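Local coordinates for protein peroxiredoxin 5 (Alvinella pompejana, PDB 2XHF) that belongs to the thioredoxin-fold peroxiredoxins, antioxidant enzymes that reduce hydrogen peroxide and organic hydroperoxides, and is probably active in the same way unless its active site is altered, at residues K32-I36 and H37-R41; S49-G52 and A53-G57. All coordinates share one frame; numbering follows the deposited sequence.

Contact 1 (K32-I36 and H37-R41); sequences KSFPI and HDVFR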
loop_
_atom_site.group_PDB
_atom_site.type_symbol
_atom_site.label_atom_id
_atom_site.label_comp_id
_atom_site.label_asym_id
_atom_site.label_seq_id
_atom_site.Cartn_x
_atom_site.Cartn_y
_atom_site.Cartn_z
ATOM N N LYS A 32 -7.933 -9.043 11.306
ATOM C CA LYS A 32 -9.368 -8.761 11.222
ATOM C C LYS A 32 -9.862 -9.046 9.823
ATOM O O LYS A 32 -9.780 -8.196 8.934
ATOM C CB LYS A 32 -9.701 -7.325 11.613
ATOM C CG LYS A 32 -11.193 -6.985 11.453
ATOM C CD LYS A 32 -11.494 -5.496 11.529
ATOM C CE LYS A 32 -11.120 -4.893 12.856
ATOM N NZ LYS A 32 -11.463 -3.445 12.853
ATOM N N SER A 33 -10.317 -10.275 9.619
ATOM C CA SER A 33 -10.892 -10.656 8.343
ATOM C C SER A 33 -12.247 -11.313 8.547
ATOM O O SER A 33 -12.555 -11.863 9.605
ATOM C CB SER A 33 -9.983 -11.591 7.576
ATOM O OG SER A 33 -9.737 -12.744 8.333
ATOM N N PHE A 34 -13.073 -11.204 7.535
ATOM C CA PHE A 34 -14.442 -11.673 7.652
ATOM C C PHE A 34 -15.013 -11.768 6.241
ATOM O O PHE A 34 -14.534 -11.098 5.309
ATOM C CB PHE A 34 -15.283 -10.696 8.490
ATOM C CG PHE A 34 -15.114 -9.269 8.080
ATOM C CD1 PHE A 34 -15.893 -8.721 7.093
ATOM C CD2 PHE A 34 -14.156 -8.477 8.680
ATOM C CE1 PHE A 34 -15.744 -7.418 6.699
ATOM C CE2 PHE A 34 -13.983 -7.162 8.293
ATOM C CZ PHE A 34 -14.769 -6.629 7.286
ATOM N N PRO A 35 -16.034 -12.603 6.068
ATOM C CA PRO A 35 -16.661 -12.649 4.744
ATOM C C PRO A 35 -17.260 -11.308 4.393
ATOM O O PRO A 35 -17.901 -10.648 5.213
ATOM C CB PRO A 35 -17.801 -13.673 4.936
ATOM C CG PRO A 35 -17.380 -14.502 6.111
ATOM C CD PRO A 35 -16.623 -13.575 7.016
ATOM N N ILE A 36 -17.077 -10.897 3.158
ATOM C CA ILE A 36 -17.693 -9.647 2.715
ATOM C C ILE A 36 -19.217 -9.695 2.864
ATOM O O ILE A 36 -19.860 -8.656 3.027
ATOM C CB ILE A 36 -17.254 -9.280 1.288
ATOM C CG1 ILE A 36 -17.638 -7.825 0.983
ATOM C CG2 ILE A 36 -17.774 -10.244 0.242
ATOM C CD1 ILE A 36 -17.051 -7.304 -0.319
ATOM N N HIS A 37 -19.803 -10.891 2.805
ATOM C CA HIS A 37 -21.240 -11.018 3.058
ATOM C C HIS A 37 -21.687 -10.423 4.393
ATOM O O HIS A 37 -22.851 -10.043 4.542
ATOM C CB HIS A 37 -21.669 -12.468 2.966
ATOM C CG HIS A 37 -21.874 -12.934 1.564
ATOM N ND1 HIS A 37 -22.666 -14.012 1.248
ATOM C CD2 HIS A 37 -21.415 -12.447 0.386
ATOM C CE1 HIS A 37 -22.666 -14.190 -0.058
ATOM N NE2 HIS A 37 -21.922 -13.249 -0.606
ATOM N N ASP A 38 -20.787 -10.359 5.377
ATOM C CA ASP A 38 -21.157 -9.753 6.654
ATOM C C ASP A 38 -21.545 -8.297 6.485
ATOM O O ASP A 38 -22.336 -7.771 7.252
ATOM C CB ASP A 38 -20.014 -9.805 7.672
ATOM C CG ASP A 38 -19.704 -11.205 8.169
ATOM O OD1 ASP A 38 -20.452 -12.166 7.882
ATOM O OD2 ASP A 38 -18.701 -11.320 8.904
ATOM N N VAL A 39 -20.957 -7.624 5.502
ATOM C CA VAL A 39 -21.154 -6.188 5.381
ATOM C C VAL A 39 -22.578 -5.872 4.912
ATOM O O VAL A 39 -23.176 -4.896 5.362
ATOM C CB VAL A 39 -20.103 -5.582 4.405
ATOM C CG1 VAL A 39 -20.333 -4.090 4.224
ATOM C CG2 VAL A 39 -18.697 -5.864 4.923
ATOM N N PHE A 40 -23.124 -6.702 4.025
ATOM C CA PHE A 40 -24.413 -6.398 3.394
ATOM C C PHE A 40 -25.524 -7.394 3.759
ATOM O O PHE A 40 -26.615 -7.298 3.247
ATOM C CB PHE A 40 -24.269 -6.291 1.868
ATOM C CG PHE A 40 -23.230 -5.309 1.434
ATOM C CD1 PHE A 40 -23.511 -3.945 1.420
ATOM C CD2 PHE A 40 -21.991 -5.747 1.008
ATOM C CE1 PHE A 40 -22.558 -3.023 1.016
ATOM C CE2 PHE A 40 -21.019 -4.824 0.616
ATOM C CZ PHE A 40 -21.321 -3.463 0.615
ATOM N N ARG A 41 -25.249 -8.326 4.660
ATOM C CA ARG A 41 -26.286 -9.281 5.059
ATOM C C ARG A 41 -27.474 -8.538 5.653
ATOM O O ARG A 41 -27.316 -7.739 6.576
ATOM C CB ARG A 41 -25.736 -10.244 6.098
ATOM C CG ARG A 41 -26.720 -11.329 6.502
ATOM C CD ARG A 41 -26.103 -12.421 7.356
ATOM N NE ARG A 41 -25.076 -13.159 6.629
ATOM C CZ ARG A 41 -23.780 -13.117 6.921
ATOM N NH1 ARG A 41 -23.357 -12.394 7.948
ATOM N NH2 ARG A 41 -22.906 -13.813 6.199
#
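F34 turns one edge of its ring toward V39. CE1 lies 3.8 Å from V39 CG2, with the methyl near the ring plane, so the contact is edge-on. The two side chains cross obliquely. With F34 chi1 at 48°, CG lies between the backbone N and the carbonyl carbon, which folds the ring back over the chain toward V39. The other methyl of V39, CG1, sits over the centre of one face of the F40 ring, 3.7 Å above its plane. V39 therefore fits between two aromatic rings, against the edge of one and the face of the other.

D38 crosses the ring of P35 at the strand end. Its OD2 is 3.5 Å from F34 CB and 3.6 Å from P35 CD. The other oxygen, OD1, takes R41 NH1 at 2.9 Å. NH1 comes from the anti side, 34° out of the carboxylate plane, while OD1 lies near the guanidinium plane.

The backbone closes the turn with two bonds. D38 N donates to P35 O at 2.9 Å, and V39 N donates to I36 O at 2.9 Å. Both donors stand above the carbonyl planes. Each bond spans three residues, as in 3-10 geometry.

H37 NE2 is hydrogen-bonded to I20 O. I36 points inward to I83 and L107.

The chemistry is thus divided. F34, I36, V39 and F40 supply apolar packing toward the main sheet. The salt bridge with R41 probably offsets the charge of D38 on the partly exposed side.

Contact 2 (S49-G52 and A53-G57); sequences SVVG and AFVPG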
loop_
_atom_site.group_PDB
_atom_site.type_symbol
_atom_site.label_atom_id
_atom_site.label_comp_id
_atom_site.label_asym_id
_atom_site.label_seq_id
_atom_site.Cartn_x
_atom_site.Cartn_y
_atom_site.Cartn_z
ATOM N N SER A 49 -15.213 0.253 -6.002
ATOM C CA SER A 49 -13.786 -0.036 -5.985
ATOM C C SER A 49 -12.908 1.153 -6.354
ATOM O O SER A 49 -13.336 2.072 -7.058
ATOM C CB SER A 49 -13.498 -1.190 -6.928
ATOM O OG SER A 49 -13.841 -0.806 -8.255
ATOM N N VAL A 50 -11.662 1.089 -5.902
ATOM C CA VAL A 50 -10.607 1.942 -6.423
ATOM C C VAL A 50 -9.436 1.062 -6.836
ATOM O O VAL A 50 -9.309 -0.060 -6.371
ATOM C CB VAL A 50 -10.148 3.004 -5.404
ATOM C CG1 VAL A 50 -11.276 3.967 -5.099
ATOM C CG2 VAL A 50 -9.559 2.358 -4.134
ATOM N N VAL A 51 -8.577 1.595 -7.708
ATOM C CA VAL A 51 -7.416 0.863 -8.182
ATOM C C VAL A 51 -6.425 0.639 -7.040
ATOM O O VAL A 51 -5.772 -0.395 -6.948
ATOM C CB VAL A 51 -6.774 1.598 -9.383
ATOM C CG1 VAL A 51 -5.466 0.922 -9.828
ATOM C CG2 VAL A 51 -7.793 1.646 -10.525
ATOM N N GLY A 52 -6.289 1.622 -6.168
ATOM C CA GLY A 52 -5.469 1.426 -5.004
ATOM C C GLY A 52 -5.444 2.623 -4.099
ATOM O O GLY A 52 -5.621 3.751 -4.541
ATOM N N ALA A 53 -5.184 2.366 -2.823
ATOM C CA ALA A 53 -4.953 3.434 -1.864
ATOM C C ALA A 53 -3.795 4.289 -2.402
ATOM O O ALA A 53 -2.764 3.760 -2.849
ATOM C CB ALA A 53 -4.585 2.837 -0.544
ATOM N N PHE A 54 -3.978 5.614 -2.349
ATOM C CA PHE A 54 -2.959 6.602 -2.744
ATOM C C PHE A 54 -2.661 6.649 -4.247
ATOM O O PHE A 54 -1.824 7.427 -4.684
ATOM C CB PHE A 54 -1.661 6.403 -1.946
ATOM C CG PHE A 54 -1.835 6.618 -0.467
ATOM C CD1 PHE A 54 -2.008 7.891 0.046
ATOM C CD2 PHE A 54 -1.826 5.548 0.406
ATOM C CE1 PHE A 54 -2.182 8.084 1.404
ATOM C CE2 PHE A 54 -1.975 5.742 1.767
ATOM C CZ PHE A 54 -2.151 7.002 2.257
ATOM N N VAL A 55 -3.365 5.859 -5.040
ATOM C CA VAL A 55 -3.182 5.886 -6.487
ATOM C C VAL A 55 -3.965 7.062 -7.073
ATOM O O VAL A 55 -5.110 7.278 -6.716
ATOM C CB VAL A 55 -3.649 4.567 -7.141
ATOM C CG1 VAL A 55 -3.551 4.668 -8.663
ATOM C CG2 VAL A 55 -2.853 3.386 -6.599
ATOM N N PRO A 56 -3.340 7.852 -7.945
ATOM C CA PRO A 56 -4.079 9.004 -8.469
ATOM C C PRO A 56 -5.417 8.575 -9.080
ATOM O O PRO A 56 -5.499 7.587 -9.812
ATOM C CB PRO A 56 -3.126 9.580 -9.524
ATOM C CG PRO A 56 -1.778 9.227 -9.017
ATOM C CD PRO A 56 -1.933 7.852 -8.391
ATOM N N GLY A 57 -6.460 9.330 -8.770
ATOM C CA GLY A 57 -7.816 8.959 -9.158
ATOM C C GLY A 57 -8.623 8.297 -8.061
ATOM O O GLY A 57 -9.854 8.308 -8.095
#
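V55 CG1 stands anti to the backbone N (chi1 175°), which leaves CG2 beside that N and directed at G52. CG2 comes within 3.6 Å of G52 CA and 3.5 Å of G52 O. V55 CB is 3.4 Å from the same oxygen. V51 has the same torsion and meets V55 more loosely, CG1 to CG1 at 4.4 Å.

The backbone carries the rest. G52 to V55 form a type II beta turn with A53 and F54 at its corners. V55 N donates to G52 O at 3.1 Å, with an N-H...O angle of 159°. The donor stands well above the carbonyl plane. F54 has a positive phi of 69°, as expected at the third position of such a turn. G52 has no side chain, and V55 CG2 lies directly against its CA.

In relatives this loop carries the signature P-x-x-x-T/S-x-x-C. By alignment, V51 and V55 probably fall at the proline and the threonine or serine, and S58 at the peroxidatic cysteine. The deposited chain therefore has no thiol at that position; S58 OG bonds to V55 O.

The turn follows strand 44-49 and precedes helix 62-67. N86 OD1 accepts a bond from A53 N, while A53 CB rests on V90 and W94 of helix 88-98 and V50 packs on strand 79-84. F54 meets W94 edge-to-face, and its ring lies parallel to that of F54 of the second subunit.

How the contacts relate
Contacts 1 and 2 lie in series along the chain, neither nested nor crossed. The chain first makes the small hairpin of strands 24-26 and 33-35. Contact 1 closes the turn from the second of these strands into the short helix 37-40. Strand 44-49 then runs through the middle of the main sheet and leads to contact 2, which closes a turn early in the loop to helix 62-67. The contacts sit on opposite sides of the chain's centre, their centres about 22 Å apart. Strand 79-84 lies next to both. I83 touches I36 and, in the 49-52 segment, S49. Contact 1 joins the hairpin to the sheet; contact 2 joins the sheet to helix 88-98 and the second subunit.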